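Local structure of proline dehydrogenase (Bradyrhizobium japonicum USDA 110, 3HAZ) at residues Lys112-Val118 / Asp805-Arg809; Tyr376-Ser381 / Thr404-Met408; Ala552-Val556 / Ala721-His725; Asn765-Ala771 / Leu797-Gln803. The protein probably oxidises proline to glutamate in two steps, using FAD in a proline dehydrogenase domain and NAD+ in an aldehyde dehydrogenase domain that share one polypeptide. All blocks are in the same frame, centred on the assembly; numbering follows the deposited sequence.

Interaction 1 of 4, residues Lys112-Val118 / Asp805-Arg809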
loop_
_atom_site.group_PDB
_atom_site.type_symbol
_atom_site.label_atom_id
_atom_site.label_comp_id
_atom_site.label_asym_id
_atom_site.label_seq_id
_atom_site.Cartn_x
_atom_site.Cartn_y
_atom_site.Cartn_z
ATOM N N LYS A 112 -14.955 35.133 37.253
ATOM C CA LYS A 112 -14.692 36.289 38.113
ATOM C C LYS A 112 -13.302 36.883 37.886
ATOM O O LYS A 112 -13.156 38.102 37.758
ATOM C CB LYS A 112 -14.885 35.945 39.603
ATOM C CG LYS A 112 -16.350 35.834 40.031
ATOM C CD LYS A 112 -17.100 37.139 39.789
ATOM C CE LYS A 112 -18.535 37.052 40.293
ATOM N NZ LYS A 112 -19.202 38.383 40.305
ATOM N N SER A 113 -12.282 36.032 37.844
ATOM C CA SER A 113 -10.914 36.526 37.673
ATOM C C SER A 113 -10.739 37.252 36.340
ATOM O O SER A 113 -9.997 38.229 36.258
ATOM C CB SER A 113 -9.887 35.394 37.792
ATOM O OG SER A 113 -10.135 34.371 36.838
ATOM N N THR A 114 -11.424 36.778 35.298
ATOM C CA THR A 114 -11.338 37.429 33.994
ATOM C C THR A 114 -12.129 38.749 33.966
ATOM O O THR A 114 -11.656 39.749 33.416
ATOM C CB THR A 114 -11.791 36.500 32.835
ATOM O OG1 THR A 114 -11.188 35.204 32.974
ATOM C CG2 THR A 114 -11.390 37.096 31.499
ATOM N N ALA A 115 -13.328 38.747 34.554
ATOM C CA ALA A 115 -14.138 39.970 34.679
ATOM C C ALA A 115 -13.393 41.045 35.458
ATOM O O ALA A 115 -13.533 42.243 35.188
ATOM C CB ALA A 115 -15.475 39.670 35.369
ATOM N N PHE A 116 -12.618 40.605 36.444
ATOM C CA PHE A 116 -11.802 41.506 37.248
ATOM C C PHE A 116 -10.971 42.458 36.394
ATOM O O PHE A 116 -10.761 43.604 36.771
ATOM C CB PHE A 116 -10.863 40.718 38.162
ATOM C CG PHE A 116 -9.813 41.566 38.825
ATOM C CD1 PHE A 116 -10.139 42.382 39.901
ATOM C CD2 PHE A 116 -8.497 41.551 38.372
ATOM C CE1 PHE A 116 -9.167 43.169 40.522
ATOM C CE2 PHE A 116 -7.520 42.337 38.988
ATOM C CZ PHE A 116 -7.858 43.147 40.061
ATOM N N LEU A 117 -10.500 41.977 35.246
ATOM C CA LEU A 117 -9.633 42.779 34.381
ATOM C C LEU A 117 -10.337 43.992 33.772
ATOM O O LEU A 117 -9.688 44.984 33.434
ATOM C CB LEU A 117 -9.023 41.918 33.275
ATOM C CG LEU A 117 -8.128 40.759 33.711
ATOM C CD1 LEU A 117 -7.713 39.935 32.494
ATOM C CD2 LEU A 117 -6.900 41.265 34.466
ATOM N N VAL A 118 -11.657 43.924 33.613
ATOM C CA VAL A 118 -12.383 45.099 33.136
ATOM C C VAL A 118 -13.239 45.726 34.226
ATOM O O VAL A 118 -13.532 46.916 34.188
ATOM C CB VAL A 118 -13.258 44.796 31.901
ATOM C CG1 VAL A 118 -12.391 44.337 30.746
ATOM C CG2 VAL A 118 -14.343 43.765 32.235
ATOM N N ASP A 805 -21.575 41.204 34.686
ATOM C CA ASP A 805 -20.276 41.688 35.164
ATOM C C ASP A 805 -19.453 42.419 34.101
ATOM O O ASP A 805 -18.574 43.208 34.432
ATOM C CB ASP A 805 -19.447 40.551 35.767
ATOM C CG ASP A 805 -19.841 40.241 37.195
ATOM O OD1 ASP A 805 -20.586 41.047 37.805
ATOM O OD2 ASP A 805 -19.404 39.191 37.710
ATOM N N VAL A 806 -19.728 42.163 32.825
ATOM C CA VAL A 806 -18.960 42.832 31.780
ATOM C C VAL A 806 -19.845 43.649 30.836
ATOM O O VAL A 806 -19.363 44.190 29.837
ATOM C CB VAL A 806 -18.090 41.829 30.977
ATOM C CG1 VAL A 806 -16.999 41.228 31.871
ATOM C CG2 VAL A 806 -18.956 40.731 30.356
ATOM N N ALA A 807 -21.131 43.752 31.167
ATOM C CA ALA A 807 -22.106 44.344 30.253
ATOM C C ALA A 807 -21.806 45.799 29.949
ATOM O O ALA A 807 -21.883 46.211 28.798
ATOM C CB ALA A 807 -23.537 44.196 30.800
ATOM N N ASP A 808 -21.459 46.571 30.980
ATOM C CA ASP A 808 -21.259 48.011 30.830
ATOM C C ASP A 808 -20.088 48.317 29.900
ATOM O O ASP A 808 -20.169 49.195 29.040
ATOM C CB ASP A 808 -21.029 48.677 32.199
ATOM C CG ASP A 808 -22.298 48.735 33.050
ATOM O OD1 ASP A 808 -23.408 48.804 32.478
ATOM O OD2 ASP A 808 -22.182 48.712 34.292
ATOM N N ARG A 809 -18.992 47.602 30.092
ATOM C CA ARG A 809 -17.810 47.783 29.253
ATOM C C ARG A 809 -18.076 47.292 27.831
ATOM O O ARG A 809 -17.799 47.991 26.857
ATOM C CB ARG A 809 -16.608 47.054 29.862
ATOM C CG ARG A 809 -15.393 46.955 28.944
ATOM C CD ARG A 809 -14.914 48.334 28.523
ATOM N NE ARG A 809 -14.831 49.253 29.659
ATOM C CZ ARG A 809 -13.887 49.220 30.595
ATOM N NH1 ARG A 809 -13.904 50.107 31.586
ATOM N NH2 ARG A 809 -12.927 48.303 30.549
HETATM O O HOH W 1 -11.539 48.974 33.225
#
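Lys-112 and Asp-805 meet at about a right angle, the two side chains crossing and touching at their charged ends. The salt bridge is short, 2.7 Å from Lys-112 NZ to Asp-805 OD2, and the ammonium uses the syn lone pair of OD2, on the side of the other carboxylate oxygen. A bend in the lysine chain at chi2 (-60°) explains the meeting: the CB of Lys-112 points away from helix 804-819, yet the extended outer part of the chain turns back to it. The ammonium has a second partner in the carbonyl oxygen of Ala-122, so two acceptors fix its position.

Next to this charged pair the contact becomes apolar. Ala-115 CB points toward helix 804-819 and lies 4.1 Å from both Asp-805 CB and Val-806 CG1. The same valine methyl then meets the next side chain at a slant, with Val-118 CG2 3.7 Å from Val-806 CG1. At the far end Arg-809 curls back through bends at chi2 and chi3, bringing NH2 to 3.8 Å from Val-118 CB in an oblique approach. A water lying at the edge of the guanidinium, in its plane, accepts from Arg-809 NH2 at 3.1 Å and donates to Val-118 O at 3.0 Å. Glu-812 takes the NE of Arg-809 in a salt bridge.

With a salt bridge at one end, methyl groups in the middle and a bridging water at the other, this is a partly buried interdomain contact, joining helix 106-115 and the residues that follow it, in the DNA-binding-domain family region, to the aldehyde dehydrogenase part of PutA.

Interaction 2 of 4, residues Tyr376-Ser381 / Thr404-Met408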
loop_
_atom_site.group_PDB
_atom_site.type_symbol
_atom_site.label_atom_id
_atom_site.label_comp_id
_atom_site.label_asym_id
_atom_site.label_seq_id
_atom_site.Cartn_x
_atom_site.Cartn_y
_atom_site.Cartn_z
ATOM N N TYR A 376 16.364 37.702 8.639
ATOM C CA TYR A 376 16.720 38.532 9.789
ATOM C C TYR A 376 18.213 38.867 9.777
ATOM O O TYR A 376 18.603 40.023 9.955
ATOM C CB TYR A 376 16.336 37.853 11.105
ATOM C CG TYR A 376 16.530 38.728 12.329
ATOM C CD1 TYR A 376 15.444 39.362 12.938
ATOM C CD2 TYR A 376 17.801 38.924 12.875
ATOM C CE1 TYR A 376 15.620 40.168 14.067
ATOM C CE2 TYR A 376 17.988 39.728 13.990
ATOM C CZ TYR A 376 16.898 40.342 14.587
ATOM O OH TYR A 376 17.094 41.135 15.701
ATOM N N VAL A 377 19.050 37.859 9.563
ATOM C CA VAL A 377 20.492 38.094 9.528
ATOM C C VAL A 377 20.859 38.977 8.335
ATOM O O VAL A 377 21.676 39.888 8.457
ATOM C CB VAL A 377 21.288 36.777 9.535
ATOM C CG1 VAL A 377 22.745 37.016 9.131
ATOM C CG2 VAL A 377 21.197 36.131 10.917
ATOM N N ALA A 378 20.236 38.721 7.189
ATOM C CA ALA A 378 20.449 39.560 6.016
ATOM C C ALA A 378 20.064 41.021 6.289
ATOM O O ALA A 378 20.783 41.941 5.902
ATOM C CB ALA A 378 19.685 39.012 4.818
ATOM N N CYS A 379 18.935 41.229 6.962
ATOM C CA CYS A 379 18.483 42.578 7.302
ATOM C C CYS A 379 19.391 43.229 8.345
ATOM O O CYS A 379 19.610 44.445 8.328
ATOM C CB CYS A 379 17.029 42.565 7.795
ATOM S SG CYS A 379 15.799 42.282 6.483
ATOM N N ALA A 380 19.915 42.416 9.253
ATOM C CA ALA A 380 20.806 42.915 10.291
ATOM C C ALA A 380 22.076 43.444 9.634
ATOM O O ALA A 380 22.572 44.518 9.978
ATOM C CB ALA A 380 21.137 41.807 11.281
ATOM N N SER A 381 22.590 42.686 8.672
ATOM C CA SER A 381 23.786 43.089 7.948
ATOM C C SER A 381 23.542 44.437 7.273
ATOM O O SER A 381 24.376 45.339 7.325
ATOM C CB SER A 381 24.141 42.027 6.907
ATOM O OG SER A 381 25.266 42.414 6.141
ATOM N N THR A 404 25.323 35.500 15.741
ATOM C CA THR A 404 25.570 35.734 14.324
ATOM C C THR A 404 25.595 37.229 14.014
ATOM O O THR A 404 26.427 37.692 13.233
ATOM C CB THR A 404 24.530 35.017 13.447
ATOM O OG1 THR A 404 24.603 33.606 13.685
ATOM C CG2 THR A 404 24.781 35.296 11.965
ATOM N N VAL A 405 24.694 37.983 14.636
ATOM C CA VAL A 405 24.674 39.433 14.450
ATOM C C VAL A 405 25.927 40.065 15.049
ATOM O O VAL A 405 26.497 40.996 14.481
ATOM C CB VAL A 405 23.401 40.084 15.049
ATOM C CG1 VAL A 405 23.529 41.601 15.063
ATOM C CG2 VAL A 405 22.167 39.654 14.262
ATOM N N LEU A 406 26.359 39.554 16.198
ATOM C CA LEU A 406 27.572 40.051 16.829
ATOM C C LEU A 406 28.782 39.880 15.898
ATOM O O LEU A 406 29.553 40.815 15.691
ATOM C CB LEU A 406 27.810 39.348 18.166
ATOM C CG LEU A 406 28.969 39.860 19.023
ATOM C CD1 LEU A 406 28.799 41.343 19.353
ATOM C CD2 LEU A 406 29.080 39.036 20.295
ATOM N N GLU A 407 28.940 38.688 15.330
ATOM C CA GLU A 407 30.059 38.422 14.426
ATOM C C GLU A 407 30.067 39.383 13.239
ATOM O O GLU A 407 31.119 39.883 12.838
ATOM C CB GLU A 407 30.030 36.977 13.927
ATOM C CG GLU A 407 30.939 36.707 12.725
ATOM C CD GLU A 407 32.424 36.880 13.041
ATOM O OE1 GLU A 407 32.838 36.572 14.181
ATOM O OE2 GLU A 407 33.179 37.316 12.144
ATOM N N MET A 408 28.892 39.645 12.682
ATOM C CA MET A 408 28.785 40.522 11.526
ATOM C C MET A 408 29.069 41.978 11.883
ATOM O O MET A 408 29.490 42.757 11.032
ATOM C CB MET A 408 27.409 40.393 10.881
ATOM C CG MET A 408 27.132 39.008 10.325
ATOM S SD MET A 408 25.684 38.992 9.264
ATOM C CE MET A 408 24.570 40.017 10.217
#
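Met-408 supplies the main bump of this helix pair, and the hollow that takes it lies between Val-377, Ala-380 and Ser-381, on neighbouring turns of helix 369-384. Its chain leaves the backbone extended and then bends at chi3 (-43°), which lays the terminal methyl against the other helix. There Met-408 CE comes within 3.4 Å of Val-377 O and 3.7 Å of Ser-381 N, the two ends of an i to i+4 backbone hydrogen bond, so the methyl rests directly on the helix backbone. The sulfur forms the flank of the bump, with Met-408 SD 3.5 Å from Val-377 CG1. Ala-380, with only a CB, forms the floor, 4.0 Å from Met-408 CE, and its small size lets the methyl approach the backbone.

The second bump is Val-405 CG2, which stands beside the backbone N of its own residue. It fits between Ala-380 CB, at 3.8 Å, and the edge of the Tyr-376 ring, where CE2 is 4.2 Å away and the methyl lies near the ring plane. The side chains of Val-377 and Thr-404 cross at about a right angle, with their CG2 methyls 3.8 Å apart. The contact contains no hydrogen bond between the helices; Tyr-376 OH bonds instead to the carbonyl of Leu-342.

The helix segments run in nearly the same direction, at 29°, with axes 10.0 Å apart, and strand 390-395 lies between them in the chain, its Phe-394 touching Tyr-376, Ala-380 and Val-405. Neighbouring helices laid side by side against a strand of a parallel barrel sheet are characteristic of the outer layer of a beta/alpha barrel, here the FAD-binding proline dehydrogenase barrel.

Interaction 3 of 4, residues Ala552-Val556 / Ala721-His725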
loop_
_atom_site.group_PDB
_atom_site.type_symbol
_atom_site.label_atom_id
_atom_site.label_comp_id
_atom_site.label_asym_id
_atom_site.label_seq_id
_atom_site.Cartn_x
_atom_site.Cartn_y
_atom_site.Cartn_z
ATOM N N ALA A 552 -44.788 34.689 -18.219
ATOM C CA ALA A 552 -44.309 33.792 -17.178
ATOM C C ALA A 552 -44.709 32.352 -17.483
ATOM O O ALA A 552 -43.907 31.437 -17.335
ATOM C CB ALA A 552 -44.836 34.224 -15.816
ATOM N N HIS A 553 -45.951 32.151 -17.915
ATOM C CA HIS A 553 -46.398 30.810 -18.281
ATOM C C HIS A 553 -45.681 30.293 -19.525
ATOM O O HIS A 553 -45.353 29.109 -19.613
ATOM C CB HIS A 553 -47.918 30.757 -18.451
ATOM C CG HIS A 553 -48.651 30.473 -17.177
ATOM N ND1 HIS A 553 -48.472 31.221 -16.032
ATOM C CD2 HIS A 553 -49.563 29.521 -16.865
ATOM C CE1 HIS A 553 -49.238 30.741 -15.070
ATOM N NE2 HIS A 553 -49.911 29.710 -15.548
ATOM N N ALA A 554 -45.427 31.184 -20.477
ATOM C CA ALA A 554 -44.650 30.829 -21.661
ATOM C C ALA A 554 -43.236 30.406 -21.269
ATOM O O ALA A 554 -42.650 29.497 -21.868
ATOM C CB ALA A 554 -44.608 31.992 -22.636
ATOM N N ALA A 555 -42.689 31.071 -20.258
ATOM C CA ALA A 555 -41.354 30.747 -19.772
ATOM C C ALA A 555 -41.307 29.324 -19.219
ATOM O O ALA A 555 -40.389 28.563 -19.523
ATOM C CB ALA A 555 -40.914 31.750 -18.718
ATOM N N VAL A 556 -42.303 28.968 -18.412
ATOM C CA VAL A 556 -42.377 27.626 -17.842
ATOM C C VAL A 556 -42.528 26.582 -18.943
ATOM O O VAL A 556 -41.864 25.544 -18.926
ATOM C CB VAL A 556 -43.539 27.495 -16.833
ATOM C CG1 VAL A 556 -43.628 26.072 -16.302
ATOM C CG2 VAL A 556 -43.353 28.467 -15.686
ATOM N N ALA A 721 -47.379 33.465 -9.787
ATOM C CA ALA A 721 -47.802 32.793 -11.008
ATOM C C ALA A 721 -46.886 31.610 -11.327
ATOM O O ALA A 721 -47.349 30.546 -11.742
ATOM C CB ALA A 721 -47.834 33.773 -12.166
ATOM N N LEU A 722 -45.584 31.800 -11.130
ATOM C CA LEU A 722 -44.616 30.741 -11.381
ATOM C C LEU A 722 -44.824 29.562 -10.437
ATOM O O LEU A 722 -44.874 28.422 -10.877
ATOM C CB LEU A 722 -43.181 31.265 -11.245
ATOM C CG LEU A 722 -42.748 32.345 -12.238
ATOM C CD1 LEU A 722 -41.284 32.715 -12.039
ATOM C CD2 LEU A 722 -42.995 31.893 -13.663
ATOM N N THR A 723 -44.944 29.838 -9.141
ATOM C CA THR A 723 -45.080 28.769 -8.151
ATOM C C THR A 723 -46.416 28.035 -8.254
ATOM O O THR A 723 -46.541 26.895 -7.815
ATOM C CB THR A 723 -44.889 29.283 -6.703
ATOM O OG1 THR A 723 -45.887 30.265 -6.397
ATOM C CG2 THR A 723 -43.506 29.899 -6.532
ATOM N N ALA A 724 -47.414 28.690 -8.833
ATOM C CA ALA A 724 -48.735 28.090 -8.944
ATOM C C ALA A 724 -48.866 27.229 -10.199
ATOM O O ALA A 724 -49.774 26.409 -10.301
ATOM C CB ALA A 724 -49.819 29.165 -8.901
ATOM N N HIS A 725 -47.953 27.409 -11.150
ATOM C CA HIS A 725 -47.995 26.656 -12.401
ATOM C C HIS A 725 -47.970 25.145 -12.166
ATOM O O HIS A 725 -47.094 24.636 -11.469
ATOM C CB HIS A 725 -46.837 27.060 -13.314
ATOM C CG HIS A 725 -47.047 26.693 -14.750
ATOM N ND1 HIS A 725 -47.012 25.391 -15.199
ATOM C CD2 HIS A 725 -47.296 27.460 -15.837
ATOM C CE1 HIS A 725 -47.231 25.369 -16.501
ATOM N NE2 HIS A 725 -47.406 26.613 -16.914
#
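Val-556 and His-725 form the centred, buried part of this contact, approaching from opposite directions. The CG1 methyl of Val-556 sits 3.6 Å from the centroid of the His-725 ring and only 9° off the ring normal, a CH-pi contact over the face. The histidine CG stands anti to its backbone N (chi1 -161°), which carries the imidazole out from the end of helix 716-724 toward helix 549-567. Deeper in, the other valine methyl, Val-556 CG2, lies 4.0 Å from Leu-722 CD2. The same leucine methyl also meets Ala-552 CB at 3.7 Å, so one branch serves two residues a helical turn apart. Leu-722 continues inward onto Val-654 and Val-681 of the neighbouring strands and onto the NAD-binding Lys-683.

The solvent side belongs to His-553, an exposed residue. It includes the shortest approach of the contact, 3.2 Å from His-553 CD2 to His-725 CD2, but the meeting is tilted and off-centre: His-725 CD2 lies over one face of the His-553 ring, displaced toward the rim. The ring planes are inclined at 51° with centroids 4.5 Å apart, an oblique pairing. On the same ring, His-553 CE1 is 3.8 Å from Ala-721 O.

No hydrogen bond crosses between the segments; the polar anchoring is local, with His-725 ND1 accepting from the backbone N of Asp-727 and His-553 ND1 weakly bonded to Pro-549 O. That acceptor role is consistent with a neutral His-725 carrying its proton on NE2. With His-553 NE2 4.2 Å from His-725 NE2, simultaneous protonation of both rings would probably be disfavoured, since little in the contact would offset two positive rings so close together.

Interaction 4 of 4, residues Asn765-Ala771 / Leu797-Gln803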
loop_
_atom_site.group_PDB
_atom_site.type_symbol
_atom_site.label_atom_id
_atom_site.label_comp_id
_atom_site.label_asym_id
_atom_site.label_seq_id
_atom_site.Cartn_x
_atom_site.Cartn_y
_atom_site.Cartn_z
ATOM N N ASN A 765 -31.214 36.341 15.183
ATOM C CA ASN A 765 -29.947 35.720 15.541
ATOM C C ASN A 765 -29.343 36.318 16.807
ATOM O O ASN A 765 -29.206 37.534 16.924
ATOM C CB ASN A 765 -28.970 35.810 14.362
ATOM C CG ASN A 765 -29.582 35.294 13.065
ATOM O OD1 ASN A 765 -30.201 34.233 13.039
ATOM N ND2 ASN A 765 -29.424 36.055 11.989
ATOM N N ALA A 766 -28.991 35.444 17.746
ATOM C CA ALA A 766 -28.442 35.843 19.035
ATOM C C ALA A 766 -26.946 35.607 19.099
ATOM O O ALA A 766 -26.391 34.814 18.336
ATOM C CB ALA A 766 -29.129 35.072 20.164
ATOM N N MET A 767 -26.299 36.313 20.018
ATOM C CA MET A 767 -24.944 35.990 20.431
ATOM C C MET A 767 -24.912 35.904 21.951
ATOM O O MET A 767 -25.542 36.705 22.637
ATOM C CB MET A 767 -23.937 37.037 19.954
ATOM C CG MET A 767 -22.537 36.814 20.527
ATOM S SD MET A 767 -21.306 38.008 19.966
ATOM C CE MET A 767 -21.073 37.515 18.257
ATOM N N ILE A 768 -24.186 34.924 22.475
ATOM C CA ILE A 768 -23.977 34.833 23.911
ATOM C C ILE A 768 -22.509 35.112 24.212
ATOM O O ILE A 768 -21.618 34.438 23.687
ATOM C CB ILE A 768 -24.372 33.453 24.456
ATOM C CG1 ILE A 768 -25.818 33.121 24.070
ATOM C CG2 ILE A 768 -24.182 33.397 25.967
ATOM C CD1 ILE A 768 -26.244 31.713 24.461
ATOM N N ALA A 769 -22.260 36.136 25.021
ATOM C CA ALA A 769 -20.900 36.469 25.438
ATOM C C ALA A 769 -20.791 36.446 26.964
ATOM O O ALA A 769 -21.531 37.159 27.645
ATOM C CB ALA A 769 -20.495 37.842 24.890
ATOM N N ASP A 770 -19.886 35.623 27.499
ATOM C CA ASP A 770 -19.673 35.576 28.949
ATOM C C ASP A 770 -18.448 36.387 29.351
ATOM O O ASP A 770 -17.782 36.966 28.494
ATOM C CB ASP A 770 -19.610 34.128 29.479
ATOM C CG ASP A 770 -18.365 33.372 29.034
ATOM O OD1 ASP A 770 -17.319 33.991 28.744
ATOM O OD2 ASP A 770 -18.432 32.127 29.004
ATOM N N ALA A 771 -18.155 36.429 30.649
ATOM C CA ALA A 771 -17.117 37.321 31.164
ATOM C C ALA A 771 -15.686 36.852 30.903
ATOM O O ALA A 771 -14.734 37.571 31.224
ATOM C CB ALA A 771 -17.329 37.596 32.655
ATOM N N LEU A 797 -26.378 39.533 13.415
ATOM C CA LEU A 797 -26.665 39.556 14.839
ATOM C C LEU A 797 -27.784 40.550 15.148
ATOM O O LEU A 797 -27.706 41.722 14.775
ATOM C CB LEU A 797 -25.404 39.927 15.615
ATOM C CG LEU A 797 -25.579 40.118 17.124
ATOM C CD1 LEU A 797 -26.126 38.845 17.787
ATOM C CD2 LEU A 797 -24.256 40.517 17.736
ATOM N N ARG A 798 -28.822 40.075 15.836
ATOM C CA ARG A 798 -29.950 40.922 16.212
ATOM C C ARG A 798 -30.065 41.055 17.727
ATOM O O ARG A 798 -30.586 42.052 18.231
ATOM C CB ARG A 798 -31.265 40.371 15.639
ATOM C CG ARG A 798 -31.185 39.945 14.180
ATOM C CD ARG A 798 -30.911 41.132 13.272
ATOM N NE ARG A 798 -31.056 40.792 11.856
ATOM C CZ ARG A 798 -30.741 41.617 10.860
ATOM N NH1 ARG A 798 -30.904 41.237 9.601
ATOM N NH2 ARG A 798 -30.253 42.824 11.125
ATOM N N LEU A 799 -29.578 40.051 18.452
ATOM C CA LEU A 799 -29.756 40.021 19.898
ATOM C C LEU A 799 -28.504 39.567 20.647
ATOM O O LEU A 799 -28.141 38.396 20.606
ATOM C CB LEU A 799 -30.936 39.119 20.260
ATOM C CG LEU A 799 -31.305 39.071 21.741
ATOM C CD1 LEU A 799 -31.515 40.480 22.271
ATOM C CD2 LEU A 799 -32.552 38.223 21.947
ATOM N N LEU A 800 -27.852 40.495 21.344
ATOM C CA LEU A 800 -26.672 40.157 22.138
ATOM C C LEU A 800 -27.034 39.899 23.595
ATOM O O LEU A 800 -27.619 40.760 24.250
ATOM C CB LEU A 800 -25.627 41.278 22.066
ATOM C CG LEU A 800 -24.399 41.156 22.981
ATOM C CD1 LEU A 800 -23.509 39.962 22.606
ATOM C CD2 LEU A 800 -23.598 42.441 22.942
ATOM N N PHE A 801 -26.693 38.711 24.090
ATOM C CA PHE A 801 -26.756 38.420 25.519
ATOM C C PHE A 801 -25.346 38.576 26.093
ATOM O O PHE A 801 -24.398 37.980 25.585
ATOM C CB PHE A 801 -27.244 36.993 25.774
ATOM C CG PHE A 801 -28.673 36.741 25.375
ATOM C CD1 PHE A 801 -29.711 36.958 26.275
ATOM C CD2 PHE A 801 -28.979 36.245 24.113
ATOM C CE1 PHE A 801 -31.023 36.698 25.922
ATOM C CE2 PHE A 801 -30.290 35.993 23.752
ATOM C CZ PHE A 801 -31.314 36.216 24.657
ATOM N N VAL A 802 -25.208 39.376 27.143
ATOM C CA VAL A 802 -23.904 39.635 27.746
ATOM C C VAL A 802 -23.997 39.534 29.267
ATOM O O VAL A 802 -24.938 40.054 29.867
ATOM C CB VAL A 802 -23.385 41.032 27.366
ATOM C CG1 VAL A 802 -24.432 42.091 27.707
ATOM C CG2 VAL A 802 -22.071 41.315 28.084
ATOM N N GLN A 803 -23.040 38.847 29.886
ATOM C CA GLN A 803 -23.084 38.639 31.331
ATOM C C GLN A 803 -22.959 39.981 32.039
ATOM O O GLN A 803 -22.220 40.858 31.596
ATOM C CB GLN A 803 -22.000 37.656 31.797
ATOM C CG GLN A 803 -22.425 36.196 31.746
ATOM C CD GLN A 803 -21.306 35.229 32.139
ATOM O OE1 GLN A 803 -20.177 35.640 32.400
ATOM N NE2 GLN A 803 -21.620 33.939 32.174
#
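Met-767 and Leu-800 lie side by side and point the same way at the apolar centre, with Met-767 CG 3.9 Å from Leu-800 CD1. Leu-797 joins them by reaching across with its CD1 methyl, 3.6 Å from Met-767 CB, while Ala-769 continues the row on the same sheet face. The other face carries Ala-766, Ile-768, Leu-799 and Phe-801. There the phenyl ring presents its edge, Phe-801 CE2 lying 3.9 Å from Ala-766 CB with the methyl in the ring plane.

Between the two layers of side chains runs a parallel backbone ladder, the strand axes at 20° to each other. One of its straight rungs is Phe-801 N to Met-767 O, 2.7 Å with an angle of 167° at the hydrogen and the donor almost in line with the carbonyl. At the start of the ladder Asn-765 O accepts two amides, from Arg-798 N at 2.8 Å and Leu-799 N at 3.0 Å; only the first donor lies in the carbonyl plane. The opposite end is closed by a side chain: Gln-803, extended beyond CG, brings its amide against Asp-770 CB and accepts Ala-771 N at OE1, 2.8 Å. That donor stands 50° out of the amide carbonyl plane, off the lone pairs.

Partners outside hold the polar tips. At the first end Asn-765 ND2 donates to the carbonyls of Cys-794, the predicted catalytic cysteine, and Ala-796, and Arg-798 NH1 bonds to Gly-791 O; at the other, Asp-770 OD2 is hydrogen-bonded to Ser-922 OG. The strands belong to a beta-alpha-beta unit whose helix 775-787 packs on Met-767 and Leu-797; helix 902-911 covers Ile-768 and Phe-801 on the other face, and strands 891-897 and 917-921 flank the pair.

How the interactions relate
Interaction 4 is the most deeply buried contact, a hydrogen-bonded strand pair whose residues are all buried, whereas the other three join helices mainly through side chains. Interaction 3 is mostly buried with one exposed residue; interactions 1 and 2 are partly buried. Interactions 1 and 4 touch: strand 797-803 runs directly into helix 804-819, and Ala-771 CB packs 3.7 Å from Val-806 CG1, so the sheet core passes straight to the interdomain seam with its salt bridge and water. Interactions 2 and 3, centres about 74 Å apart, lie near FAD and NAD respectively. Neither has a hydrogen bond across; methionine and valine dominate one, valine and leucine methyls and histidine rings the other.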